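Local coordinates for hepatocyte growth factor-regulated tyrosine kinase substrate (Drosophila melanogaster, PDB 1DVP), which drives endosome membrane invagination and multivesicular body formation, binds ubiquitin, and dampens tyrosine kinase receptor signalling, probably by sorting active receptors for degradation, at residues Cys180-Gln185 with Cys196-Tyr201; Lys49-Pro54 with Glu88-Phe93; Ser4-Asn9 with Leu27-Glu32. All coordinates share one frame; numbering follows the deposited sequence.

Interaction 1: Cys180-Gln185 with Cys196-Tyr201. With ZN (zinc ion), chain C.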
loop_
_atom_site.group_PDB
_atom_site.type_symbol
_atom_site.label_atom_id
_atom_site.label_comp_id
_atom_site.label_asym_id
_atom_site.label_seq_id
_atom_site.Cartn_x
_atom_site.Cartn_y
_atom_site.Cartn_z
ATOM N N CYS A 180 -0.244 -4.342 5.330
ATOM C CA CYS A 180 -1.309 -5.315 5.508
ATOM C C CYS A 180 -2.456 -4.724 4.652
ATOM O O CYS A 180 -2.846 -3.569 4.852
ATOM C CB CYS A 180 -1.807 -5.326 6.950
ATOM S SG CYS A 180 -3.317 -6.294 7.242
ATOM N N ARG A 181 -3.041 -5.511 3.789
ATOM C CA ARG A 181 -4.157 -4.999 2.986
ATOM C C ARG A 181 -5.472 -4.866 3.767
ATOM O O ARG A 181 -6.387 -4.240 3.268
ATOM C CB ARG A 181 -4.368 -5.904 1.781
ATOM C CG ARG A 181 -3.466 -5.625 0.682
ATOM C CD ARG A 181 -2.030 -5.912 0.978
ATOM N NE ARG A 181 -1.279 -5.872 -0.278
ATOM C CZ ARG A 181 0.038 -5.797 -0.406
ATOM N NH1 ARG A 181 0.870 -5.738 0.639
ATOM N NH2 ARG A 181 0.537 -5.775 -1.644
ATOM N N ASN A 182 -5.599 -5.455 4.965
ATOM C CA ASN A 182 -6.813 -5.298 5.750
ATOM C C ASN A 182 -6.804 -4.054 6.644
ATOM O O ASN A 182 -7.830 -3.355 6.726
ATOM C CB ASN A 182 -7.080 -6.514 6.674
ATOM C CG ASN A 182 -8.489 -6.492 7.278
ATOM O OD1 ASN A 182 -8.665 -6.589 8.505
ATOM N ND2 ASN A 182 -9.504 -6.342 6.419
ATOM N N CYS A 183 -5.687 -3.743 7.318
ATOM C CA CYS A 183 -5.711 -2.559 8.213
ATOM C C CYS A 183 -4.861 -1.404 7.706
ATOM O O CYS A 183 -4.888 -0.327 8.263
ATOM C CB CYS A 183 -5.269 -2.924 9.644
ATOM S SG CYS A 183 -3.548 -3.544 9.841
ATOM N N GLY A 184 -4.070 -1.650 6.660
ATOM C CA GLY A 184 -3.248 -0.568 6.108
ATOM C C GLY A 184 -1.960 -0.224 6.861
ATOM O O GLY A 184 -1.225 0.650 6.429
ATOM N N GLN A 185 -1.683 -0.874 8.001
ATOM C CA GLN A 185 -0.420 -0.580 8.725
ATOM C C GLN A 185 0.767 -1.239 8.024
ATOM O O GLN A 185 0.545 -2.123 7.165
ATOM C CB GLN A 185 -0.478 -1.116 10.169
ATOM C CG GLN A 185 -1.125 -0.084 11.093
ATOM C CD GLN A 185 -0.191 1.107 11.295
ATOM O OE1 GLN A 185 1.029 1.118 10.895
ATOM N NE2 GLN A 185 -0.715 2.097 11.922
ATOM N N CYS A 196 -4.813 -13.985 2.604
ATOM C CA CYS A 196 -6.200 -14.411 2.495
ATOM C C CYS A 196 -6.960 -13.398 1.653
ATOM O O CYS A 196 -6.488 -12.273 1.404
ATOM C CB CYS A 196 -6.866 -14.574 3.868
ATOM S SG CYS A 196 -7.158 -13.054 4.779
ATOM N N PRO A 197 -8.141 -13.809 1.159
ATOM C CA PRO A 197 -8.883 -12.846 0.343
ATOM C C PRO A 197 -9.606 -11.830 1.201
ATOM O O PRO A 197 -9.781 -12.043 2.404
ATOM C CB PRO A 197 -9.817 -13.746 -0.493
ATOM C CG PRO A 197 -10.007 -14.939 0.352
ATOM C CD PRO A 197 -8.643 -15.178 0.978
ATOM N N LEU A 198 -9.969 -10.690 0.618
ATOM C CA LEU A 198 -10.703 -9.682 1.379
ATOM C C LEU A 198 -11.809 -9.316 0.425
ATOM O O LEU A 198 -11.902 -8.190 -0.115
ATOM C CB LEU A 198 -9.804 -8.506 1.690
ATOM C CG LEU A 198 -8.604 -8.908 2.577
ATOM C CD1 LEU A 198 -7.606 -7.764 2.592
ATOM C CD2 LEU A 198 -9.060 -9.226 3.982
ATOM N N PRO A 199 -12.697 -10.281 0.229
ATOM C CA PRO A 199 -13.796 -10.047 -0.708
ATOM C C PRO A 199 -14.690 -8.833 -0.401
ATOM O O PRO A 199 -15.275 -8.236 -1.302
ATOM C CB PRO A 199 -14.486 -11.414 -0.753
ATOM C CG PRO A 199 -14.256 -11.963 0.657
ATOM C CD PRO A 199 -12.861 -11.518 1.023
ATOM N N LYS A 200 -14.757 -8.422 0.850
ATOM C CA LYS A 200 -15.588 -7.260 1.164
ATOM C C LYS A 200 -15.009 -5.960 0.649
ATOM O O LYS A 200 -15.721 -4.947 0.539
ATOM C CB LYS A 200 -15.848 -7.150 2.656
ATOM C CG LYS A 200 -16.934 -8.062 3.108
ATOM C CD LYS A 200 -16.753 -8.424 4.579
ATOM C CE LYS A 200 -17.237 -9.882 4.905
ATOM N NZ LYS A 200 -16.159 -10.908 4.634
ATOM N N TYR A 201 -13.728 -5.979 0.352
ATOM C CA TYR A 201 -13.070 -4.824 -0.219
ATOM C C TYR A 201 -12.929 -5.009 -1.730
ATOM O O TYR A 201 -12.192 -4.267 -2.358
ATOM C CB TYR A 201 -11.640 -4.636 0.317
ATOM C CG TYR A 201 -11.516 -4.312 1.772
ATOM C CD1 TYR A 201 -12.573 -3.805 2.498
ATOM C CD2 TYR A 201 -10.284 -4.486 2.413
ATOM C CE1 TYR A 201 -12.411 -3.469 3.857
ATOM C CE2 TYR A 201 -10.109 -4.160 3.714
ATOM C CZ TYR A 201 -11.169 -3.648 4.449
ATOM O OH TYR A 201 -10.925 -3.286 5.756
HETATM ZN ZN ZN C . -3.626 -5.869 9.477
#
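Across this contact the phenol of Tyr201 donates a hydrogen bond to the backbone O of Asn182 at 3.2 Å, in the carbonyl plane and on a lone pair, with a C=O...O angle of 141°. The ring edge also lies close to the preceding carbonyl, Arg181 O being 3.7 Å from Tyr201 CE2. The Asn182 amide comes up with its plane 24° from that of the ring.

Apolar packing is left to Leu198, whose two methyls divide the loop between them. CD1 touches Arg181 at CB, 3.8 Å away, while CD2 lies against the end of the Asn182 side chain; Val207 and Leu217 back the same leucine.

Metal bonding fixes the loop itself. Cys180 SG and Cys183 SG hold the zinc at 2.3 and 2.4 Å, and Cys210 and Cys213 complete the tetrahedral site. Cys180 SG also accepts from Cys183 N at 3.5 Å and, weakly, from Asn182 N, the amide-to-thiolate bonding of a zinc knuckle.

Zinc and the N-H...S bonds hold the Cys180-Cys183 turn; Tyr201 bonds to a carbonyl of that turn while Leu198 packs on it, joining the second zinc site of the FYVE finger to the end of strand 194-198 and the 3-10 turn that follows.

Interaction 2: Lys49-Pro54 with Glu88-Phe93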
loop_
_atom_site.group_PDB
_atom_site.type_symbol
_atom_site.label_atom_id
_atom_site.label_comp_id
_atom_site.label_asym_id
_atom_site.label_seq_id
_atom_site.Cartn_x
_atom_site.Cartn_y
_atom_site.Cartn_z
ATOM N N LYS A 49 -38.718 -8.818 -0.973
ATOM C CA LYS A 49 -39.208 -10.077 -1.526
ATOM C C LYS A 49 -38.237 -11.227 -1.301
ATOM O O LYS A 49 -38.652 -12.361 -1.033
ATOM C CB LYS A 49 -39.484 -9.921 -3.001
ATOM C CG LYS A 49 -40.565 -8.900 -3.254
ATOM C CD LYS A 49 -40.871 -8.745 -4.715
ATOM C CE LYS A 49 -41.964 -7.697 -4.919
ATOM N NZ LYS A 49 -42.269 -7.521 -6.377
ATOM N N LYS A 50 -36.944 -10.931 -1.398
ATOM C CA LYS A 50 -35.922 -11.946 -1.198
ATOM C C LYS A 50 -35.832 -12.291 0.289
ATOM O O LYS A 50 -35.502 -13.422 0.640
ATOM C CB LYS A 50 -34.569 -11.480 -1.737
ATOM C CG LYS A 50 -34.521 -11.335 -3.246
ATOM C CD LYS A 50 -34.684 -12.660 -4.000
ATOM C CE LYS A 50 -34.695 -12.381 -5.498
ATOM N NZ LYS A 50 -35.028 -13.578 -6.337
ATOM N N MET A 51 -36.124 -11.318 1.153
ATOM C CA MET A 51 -36.123 -11.577 2.588
ATOM C C MET A 51 -37.191 -12.644 2.848
ATOM O O MET A 51 -36.996 -13.550 3.669
ATOM C CB MET A 51 -36.459 -10.312 3.383
ATOM C CG MET A 51 -35.299 -9.319 3.535
ATOM S SD MET A 51 -35.821 -7.714 4.252
ATOM C CE MET A 51 -36.373 -8.310 5.957
ATOM N N ASN A 52 -38.301 -12.547 2.112
ATOM C CA ASN A 52 -39.401 -13.496 2.263
ATOM C C ASN A 52 -39.253 -14.771 1.438
ATOM O O ASN A 52 -40.255 -15.469 1.157
ATOM C CB ASN A 52 -40.747 -12.832 1.935
ATOM C CG ASN A 52 -41.089 -11.668 2.883
ATOM O OD1 ASN A 52 -40.977 -11.778 4.100
ATOM N ND2 ASN A 52 -41.521 -10.557 2.312
ATOM N N SER A 53 -38.020 -15.088 1.040
ATOM C CA SER A 53 -37.780 -16.304 0.278
ATOM C C SER A 53 -37.952 -17.486 1.235
ATOM O O SER A 53 -37.543 -17.419 2.399
ATOM C CB SER A 53 -36.367 -16.335 -0.272
ATOM O OG SER A 53 -36.173 -17.503 -1.059
ATOM N N PRO A 54 -38.583 -18.568 0.764
ATOM C CA PRO A 54 -38.793 -19.751 1.603
ATOM C C PRO A 54 -37.490 -20.451 1.913
ATOM O O PRO A 54 -37.430 -21.308 2.778
ATOM C CB PRO A 54 -39.704 -20.625 0.758
ATOM C CG PRO A 54 -40.427 -19.603 -0.125
ATOM C CD PRO A 54 -39.358 -18.644 -0.483
ATOM N N GLU A 88 -40.862 -1.788 12.216
ATOM C CA GLU A 88 -41.866 -2.645 12.818
ATOM C C GLU A 88 -41.948 -3.922 12.005
ATOM O O GLU A 88 -42.101 -5.010 12.559
ATOM C CB GLU A 88 -43.201 -1.921 12.856
ATOM C CG GLU A 88 -43.275 -0.874 13.963
ATOM C CD GLU A 88 -44.586 -0.115 13.960
ATOM O OE1 GLU A 88 -44.669 0.963 13.326
ATOM O OE2 GLU A 88 -45.550 -0.609 14.583
ATOM N N MET A 89 -41.821 -3.779 10.687
ATOM C CA MET A 89 -41.835 -4.925 9.772
ATOM C C MET A 89 -40.643 -5.808 10.144
ATOM O O MET A 89 -40.757 -7.026 10.264
ATOM C CB MET A 89 -41.667 -4.473 8.314
ATOM C CG MET A 89 -40.223 -4.652 7.770
ATOM S SD MET A 89 -39.796 -6.253 6.899
ATOM C CE MET A 89 -39.766 -5.570 5.219
ATOM N N PHE A 90 -39.492 -5.177 10.323
ATOM C CA PHE A 90 -38.315 -5.929 10.663
ATOM C C PHE A 90 -38.632 -6.751 11.873
ATOM O O PHE A 90 -38.213 -7.903 12.009
ATOM C CB PHE A 90 -37.158 -4.979 10.932
ATOM C CG PHE A 90 -36.561 -4.408 9.682
ATOM C CD1 PHE A 90 -35.969 -3.153 9.683
ATOM C CD2 PHE A 90 -36.579 -5.141 8.495
ATOM C CE1 PHE A 90 -35.394 -2.633 8.507
ATOM C CE2 PHE A 90 -36.017 -4.632 7.337
ATOM C CZ PHE A 90 -35.421 -3.375 7.342
ATOM N N SER A 91 -39.419 -6.159 12.750
ATOM C CA SER A 91 -39.761 -6.850 13.968
ATOM C C SER A 91 -40.635 -8.067 13.740
ATOM O O SER A 91 -40.286 -9.179 14.171
ATOM C CB SER A 91 -40.443 -5.906 14.932
ATOM O OG SER A 91 -40.378 -6.490 16.210
ATOM N N SER A 92 -41.768 -7.875 13.071
ATOM C CA SER A 92 -42.653 -9.005 12.839
ATOM C C SER A 92 -41.961 -10.053 12.012
ATOM O O SER A 92 -42.175 -11.244 12.207
ATOM C CB SER A 92 -43.952 -8.578 12.154
ATOM O OG SER A 92 -43.792 -7.387 11.404
ATOM N N PHE A 93 -41.110 -9.600 11.099
ATOM C CA PHE A 93 -40.373 -10.498 10.235
ATOM C C PHE A 93 -39.530 -11.471 11.046
ATOM O O PHE A 93 -39.643 -12.682 10.883
ATOM C CB PHE A 93 -39.471 -9.685 9.295
ATOM C CG PHE A 93 -38.530 -10.527 8.469
ATOM C CD1 PHE A 93 -38.974 -11.190 7.322
ATOM C CD2 PHE A 93 -37.196 -10.664 8.843
ATOM C CE1 PHE A 93 -38.104 -11.970 6.562
ATOM C CE2 PHE A 93 -36.322 -11.446 8.087
ATOM C CZ PHE A 93 -36.783 -12.095 6.947
#
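Met51, near the end of helix 40-51, reaches across to the Phe93 ring and touches it at both ends of its side chain. CB lies above the ring plane and just outside the CE1-CZ edge, 3.9 Å from Phe93 CE1. CG leaves it anti to the carbonyl carbon (chi1 -78°), and the chain runs extended to SD, which stands above the ring face at a distance, 5.3 Å from the centroid of Phe93. A bend at chi3 (64°) then brings the methyl down over the middle of the ring: CE lies 3.7 Å from the Phe93 centroid and only 8° off the ring normal, a CH-pi contact. The same methyl meets Met89 SD at 4.1 Å and the edge of the Phe90 ring at CE2, 3.9 Å away, so it meets three residues of helix 84-96.

The rim of Phe93 faces oxygen. Met51 O lies in the ring plane, 3.5 Å from Phe93 CE1, and accepts a hydrogen bond from Ser59 OG; Asn52 OD1 is at the adjoining CE1-CD1 edge. These oxygens face the weakly positive C-H edge.

Val102 also packs on Phe93, and Leu66 and Met106 on Phe90, bringing in two further helices. Methionine sulfur and methyl over a phenyl face make this a Met-aromatic contact, here joining neighbouring helices of the VHS domain's right-handed helical superhelix.

Interaction 3: Ser4-Asn9 with Leu27-Glu32; sequences SSFCKN and LLICDE
The first two helices of the VHS superhelix, 5-14 and 23-34, run nearly antiparallel here, their local axes 9.5 Å apart at closest approach and 153° from one another. Glu32 spans the gap with a carboxylate gripped by two side chains of the first turns of helix 5-14. Ser5 OG donates to Glu32 OE2 at 2.9 Å, meeting it nearly along the C-O bond. Asn9 ND2 donates a hydrogen bond to Glu32 OE1 at 2.8 Å; the acceptor lies close to the Asn9 amide plane, yet the nitrogen approaches from well above the carboxylate plane, with the two flat groups turned 55° apart. Glu32 extends beyond CG (chi2 175°), which carries the acid over to Phe6, where OE1 is 3.3 Å from Phe6 CA.

Beneath the polar pair lies an apolar layer. Ile29 CG2 sits in the plane of the Phe6 ring, 3.7 Å from its CE1, and Ile29 CG1 packs on Asn9 CB. Farther along Asn9, Leu28 CD1 touches OD1 at 3.5 Å. Phe6 continues onto Ala43 and Ala46 of helix 40-51.

Ser4 caps helix 5-14, its OG accepting from Cys7 N at 3.2 Å. The buried carboxylate of Glu32 is met by two donors and lies close to this helix N-terminus, a setting whose positive dipole end would probably help stabilise its negative charge.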
loop_
_atom_site.group_PDB
_atom_site.type_symbol
_atom_site.label_atom_id
_atom_site.label_comp_id
_atom_site.label_asym_id
_atom_site.label_seq_id
_atom_site.Cartn_x
_atom_site.Cartn_y
_atom_site.Cartn_z
ATOM N N SER A 4 -33.675 -5.918 -15.466
ATOM C CA SER A 4 -32.679 -4.970 -14.998
ATOM C C SER A 4 -31.460 -5.689 -14.438
ATOM O O SER A 4 -31.565 -6.739 -13.793
ATOM C CB SER A 4 -33.250 -4.040 -13.935
ATOM O OG SER A 4 -33.265 -4.654 -12.658
ATOM N N SER A 5 -30.300 -5.118 -14.727
ATOM C CA SER A 5 -29.021 -5.629 -14.269
ATOM C C SER A 5 -29.087 -5.823 -12.749
ATOM O O SER A 5 -28.618 -6.821 -12.229
ATOM C CB SER A 5 -27.909 -4.630 -14.654
ATOM O OG SER A 5 -26.673 -4.984 -14.080
ATOM N N PHE A 6 -29.667 -4.858 -12.048
ATOM C CA PHE A 6 -29.829 -4.957 -10.611
ATOM C C PHE A 6 -30.495 -6.295 -10.195
ATOM O O PHE A 6 -29.978 -7.001 -9.333
ATOM C CB PHE A 6 -30.662 -3.786 -10.087
ATOM C CG PHE A 6 -31.173 -3.982 -8.689
ATOM C CD1 PHE A 6 -30.315 -3.918 -7.598
ATOM C CD2 PHE A 6 -32.523 -4.281 -8.461
ATOM C CE1 PHE A 6 -30.785 -4.152 -6.311
ATOM C CE2 PHE A 6 -33.004 -4.518 -7.166
ATOM C CZ PHE A 6 -32.137 -4.456 -6.092
ATOM N N CYS A 7 -31.636 -6.628 -10.810
ATOM C CA CYS A 7 -32.326 -7.852 -10.459
ATOM C C CYS A 7 -31.471 -9.097 -10.706
ATOM O O CYS A 7 -31.500 -10.035 -9.919
ATOM C CB CYS A 7 -33.692 -7.927 -11.166
ATOM S SG CYS A 7 -34.964 -6.945 -10.259
ATOM N N LYS A 8 -30.674 -9.100 -11.757
ATOM C CA LYS A 8 -29.832 -10.261 -11.998
ATOM C C LYS A 8 -28.751 -10.348 -10.906
ATOM O O LYS A 8 -28.359 -11.436 -10.486
ATOM C CB LYS A 8 -29.175 -10.181 -13.386
ATOM C CG LYS A 8 -28.056 -11.222 -13.618
ATOM C CD LYS A 8 -28.489 -12.355 -14.579
ATOM C CE LYS A 8 -27.536 -13.548 -14.533
ATOM N NZ LYS A 8 -26.112 -13.107 -14.626
ATOM N N ASN A 9 -28.252 -9.199 -10.461
ATOM C CA ASN A 9 -27.236 -9.212 -9.425
ATOM C C ASN A 9 -27.864 -9.660 -8.095
ATOM O O ASN A 9 -27.243 -10.373 -7.339
ATOM C CB ASN A 9 -26.560 -7.823 -9.291
ATOM C CG ASN A 9 -25.733 -7.428 -10.528
ATOM O OD1 ASN A 9 -25.028 -8.241 -11.123
ATOM N ND2 ASN A 9 -25.814 -6.150 -10.901
ATOM N N LEU A 27 -21.331 -5.788 -4.267
ATOM C CA LEU A 27 -20.640 -4.543 -4.500
ATOM C C LEU A 27 -21.242 -3.878 -5.770
ATOM O O LEU A 27 -21.364 -2.648 -5.841
ATOM C CB LEU A 27 -19.114 -4.804 -4.614
ATOM C CG LEU A 27 -18.519 -5.312 -3.262
ATOM C CD1 LEU A 27 -17.022 -5.536 -3.374
ATOM C CD2 LEU A 27 -18.859 -4.300 -2.121
ATOM N N LEU A 28 -21.611 -4.695 -6.763
ATOM C CA LEU A 28 -22.267 -4.172 -7.987
ATOM C C LEU A 28 -23.631 -3.524 -7.599
ATOM O O LEU A 28 -23.990 -2.451 -8.114
ATOM C CB LEU A 28 -22.496 -5.315 -8.998
ATOM C CG LEU A 28 -21.360 -5.697 -9.951
ATOM C CD1 LEU A 28 -21.760 -6.919 -10.806
ATOM C CD2 LEU A 28 -21.064 -4.460 -10.933
ATOM N N ILE A 29 -24.386 -4.170 -6.712
ATOM C CA ILE A 29 -25.664 -3.632 -6.250
ATOM C C ILE A 29 -25.429 -2.260 -5.594
ATOM O O ILE A 29 -26.083 -1.297 -5.950
ATOM C CB ILE A 29 -26.399 -4.629 -5.276
ATOM C CG1 ILE A 29 -26.987 -5.782 -6.092
ATOM C CG2 ILE A 29 -27.561 -3.901 -4.487
ATOM C CD1 ILE A 29 -27.551 -6.886 -5.290
ATOM N N CYS A 30 -24.449 -2.161 -4.689
ATOM C CA CYS A 30 -24.163 -0.874 -4.043
ATOM C C CYS A 30 -23.844 0.214 -5.063
ATOM O O CYS A 30 -24.365 1.309 -4.965
ATOM C CB CYS A 30 -23.012 -1.036 -3.055
ATOM S SG CYS A 30 -23.477 -2.133 -1.714
ATOM N N ASP A 31 -22.980 -0.072 -6.033
ATOM C CA ASP A 31 -22.670 0.908 -7.085
ATOM C C ASP A 31 -23.928 1.306 -7.896
ATOM O O ASP A 31 -24.150 2.497 -8.184
ATOM C CB ASP A 31 -21.605 0.339 -8.040
ATOM C CG ASP A 31 -20.187 0.400 -7.439
ATOM O OD1 ASP A 31 -19.965 1.242 -6.533
ATOM O OD2 ASP A 31 -19.324 -0.375 -7.888
ATOM N N GLU A 32 -24.749 0.310 -8.282
ATOM C CA GLU A 32 -25.963 0.616 -9.065
ATOM C C GLU A 32 -26.859 1.595 -8.310
ATOM O O GLU A 32 -27.444 2.470 -8.927
ATOM C CB GLU A 32 -26.756 -0.659 -9.439
ATOM C CG GLU A 32 -25.914 -1.648 -10.252
ATOM C CD GLU A 32 -26.563 -3.009 -10.583
ATOM O OE1 GLU A 32 -26.849 -3.838 -9.676
ATOM O OE2 GLU A 32 -26.745 -3.255 -11.795
#

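Interactions 2 and 3 both lie in the helical VHS domain, whereas interaction 1 belongs to the FYVE finger on the other side of the chain's centre from interaction 2. Interaction 3 is buried and mixes a polar grip with an apolar layer; interaction 2, partly buried at a helix end, relies on sulfur, methyl and aromatic contacts; interaction 1, also partly buried, adds a phenol-to-backbone hydrogen bond to a metal-shaped loop. Interactions 2 and 3 share no helix, although helix 40-51 of the former packs against Phe6 of the latter. The two domains touch, among other places, where Leu27 of interaction 3 packs on the Pro199 and Lys200 backbone of interaction 1, and both these contacts approach the second subunit.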